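Local coordinates for protein peptidoglycan glycosyltransferase (Burkholderia ambifaria, PDB 5UY7) that is a penicillin-binding protein whose modelled part adopts the serine beta-lactamase-like fold, a helical region packed around an antiparallel sheet, at residues L393-T398 with G404-V409. Sequence-based numbering, arbitrary orientation. Where two conformers were deposited one is given.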
loop_
_atom_site.group_PDB
_atom_site.type_symbol
_atom_site.label_atom_id
_atom_site.label_comp_id
_atom_site.label_asym_id
_atom_site.label_seq_id
_atom_site.Cartn_x
_atom_site.Cartn_y
_atom_site.Cartn_z
ATOM N N LEU A 393 -1.926 -5.383 -3.959
ATOM C CA LEU A 393 -1.431 -4.161 -3.324
ATOM C C LEU A 393 0.091 -4.117 -3.311
ATOM O O LEU A 393 0.692 -3.063 -3.560
ATOM C CB LEU A 393 -1.970 -4.054 -1.897
ATOM C CG LEU A 393 -3.469 -3.759 -1.775
ATOM C CD1 LEU A 393 -3.870 -3.810 -0.300
ATOM C CD2 LEU A 393 -3.809 -2.397 -2.389
ATOM N N ALA A 394 0.733 -5.242 -3.003
ATOM C CA ALA A 394 2.192 -5.274 -3.023
ATOM C C ALA A 394 2.714 -4.903 -4.404
ATOM O O ALA A 394 3.616 -4.066 -4.534
ATOM C CB ALA A 394 2.703 -6.652 -2.602
ATOM N N ARG A 395 2.122 -5.482 -5.454
ATOM C CA ARG A 395 2.540 -5.159 -6.816
ATOM C C ARG A 395 2.288 -3.692 -7.135
ATOM O O ARG A 395 3.154 -3.011 -7.706
ATOM C CB ARG A 395 1.812 -6.064 -7.812
ATOM C CG ARG A 395 2.086 -5.729 -9.268
ATOM C CD ARG A 395 1.369 -6.696 -10.208
ATOM N NE ARG A 395 -0.071 -6.738 -9.958
ATOM C CZ ARG A 395 -0.911 -7.582 -10.547
ATOM N NH1 ARG A 395 -0.463 -8.468 -11.429
ATOM N NH2 ARG A 395 -2.202 -7.543 -10.252
ATOM N N ALA A 396 1.106 -3.186 -6.771
ATOM C CA ALA A 396 0.796 -1.781 -7.034
ATOM C C ALA A 396 1.817 -0.849 -6.389
ATOM O O ALA A 396 2.226 0.148 -7.000
ATOM C CB ALA A 396 -0.619 -1.456 -6.547
ATOM N N TYR A 397 2.264 -1.158 -5.163
ATOM C CA TYR A 397 3.212 -0.260 -4.502
ATOM C C TYR A 397 4.585 -0.275 -5.169
ATOM O O TYR A 397 5.361 0.669 -4.972
ATOM C CB TYR A 397 3.314 -0.587 -3.001
ATOM C CG TYR A 397 2.370 0.274 -2.174
ATOM C CD1 TYR A 397 0.990 0.082 -2.235
ATOM C CD2 TYR A 397 2.852 1.305 -1.371
ATOM C CE1 TYR A 397 0.113 0.893 -1.517
ATOM C CE2 TYR A 397 1.984 2.110 -0.638
ATOM C CZ TYR A 397 0.617 1.892 -0.713
ATOM O OH TYR A 397 -0.235 2.711 0.008
ATOM N N THR A 398 4.903 -1.301 -5.974
ATOM C CA THR A 398 6.167 -1.238 -6.703
ATOM C C THR A 398 6.158 -0.095 -7.700
ATOM O O THR A 398 7.223 0.409 -8.041
ATOM C CB THR A 398 6.513 -2.557 -7.428
ATOM O OG1 THR A 398 5.588 -2.805 -8.506
ATOM C CG2 THR A 398 6.546 -3.740 -6.436
ATOM N N GLY A 404 7.804 5.090 -10.663
ATOM C CA GLY A 404 6.589 5.187 -11.443
ATOM C C GLY A 404 6.280 3.980 -12.301
ATOM O O GLY A 404 5.178 3.906 -12.857
ATOM N N GLU A 405 7.196 3.018 -12.402
ATOM C CA GLU A 405 7.039 1.871 -13.293
ATOM C C GLU A 405 6.706 0.643 -12.456
ATOM O O GLU A 405 7.530 0.187 -11.657
ATOM C CB GLU A 405 8.302 1.644 -14.115
ATOM C CG GLU A 405 8.128 0.531 -15.148
ATOM C CD GLU A 405 9.373 0.305 -15.981
ATOM O OE1 GLU A 405 10.471 0.658 -15.507
ATOM O OE2 GLU A 405 9.248 -0.219 -17.111
ATOM N N MET A 406 5.501 0.115 -12.630
ATOM C CA MET A 406 5.100 -1.085 -11.907
ATOM C C MET A 406 5.764 -2.311 -12.515
ATOM O O MET A 406 5.692 -2.539 -13.726
ATOM C CB MET A 406 3.586 -1.251 -11.924
ATOM C CG MET A 406 3.153 -2.365 -10.979
ATOM S SD MET A 406 1.381 -2.557 -10.904
ATOM C CE MET A 406 1.031 -3.226 -12.507
ATOM N N MET A 407 6.375 -3.118 -11.671
ATOM C CA MET A 407 7.152 -4.266 -12.096
ATOM C C MET A 407 6.274 -5.507 -12.190
ATOM O O MET A 407 5.341 -5.674 -11.401
ATOM C CB MET A 407 8.284 -4.522 -11.104
ATOM C CG MET A 407 9.243 -3.353 -10.992
ATOM S SD MET A 407 10.096 -3.110 -12.567
ATOM C CE MET A 407 11.265 -4.454 -12.530
ATOM N N PRO A 408 6.534 -6.393 -13.150
ATOM C CA PRO A 408 5.854 -7.692 -13.141
ATOM C C PRO A 408 6.353 -8.464 -11.933
ATOM O O PRO A 408 7.560 -8.648 -11.758
ATOM C CB PRO A 408 6.296 -8.344 -14.459
ATOM C CG PRO A 408 7.017 -7.263 -15.229
ATOM C CD PRO A 408 7.548 -6.314 -14.213
ATOM N N VAL A 409 5.434 -8.874 -11.078
ATOM C CA VAL A 409 5.800 -9.572 -9.853
ATOM C C VAL A 409 5.748 -11.069 -10.119
ATOM O O VAL A 409 4.718 -11.600 -10.546
ATOM C CB VAL A 409 4.890 -9.160 -8.691
ATOM C CG1 VAL A 409 5.199 -9.984 -7.472
ATOM C CG2 VAL A 409 5.111 -7.685 -8.377
HETATM O O HOH W 1 2.622 -9.667 -11.681
#
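With chi1 at 68°, Thr398 tucks its OG1 between its own backbone N and carbonyl carbon, while Arg395, with chi1 at 175°, extends CG toward Met406 and Val409; these torsions set both side chains against the strand and loop that follow helix 390-401. The threonine illustrates how one hydroxyl can act as donor and acceptor at once. It donates back along the helix to Arg395 O, OG1 lying 2.6 Å from that oxygen and in the carbonyl plane, and it accepts from the next segment, where Met407 N stands 3.3 Å from Thr398 OG1 in a nearly straight bond (164°). Arg395 O also accepts a hydrogen bond from Thr398 N, so two donors of one residue grip this carbonyl.

Around this polar core Met406 supplies the apolar part. Its CG lies against the same carbonyl, 3.3 Å from Arg395 O. The extended chain carries Met406 SD to 3.6 Å from Arg395 CG, on the flank of the arginine's aliphatic stem, and the bend at chi3 then turns CE toward Arg395 CD. Val409 approaches the stem from roughly the other side, CG2 lying 3.7 Å from Arg395 CG, so that the methylenes are clasped between sulfur and methyl. Farther out, a water accepts from Val409 N at 3.0 Å and, weakly, from Arg395 NH1, a link left tentative by the arginine's two modelled conformers.

Within the penicillin-binding domain this is structural packing between a helix and the chain returning alongside it. Met406 pairs with Thr423 in a two-stranded antiparallel sheet, while Tyr397 packs on strand 477-485 of the five-stranded sheet. Chemically, the amide of the buried Met407 finds its acceptor in a side-chain hydroxyl, which ties the segment just after strand 405-406 to the helix.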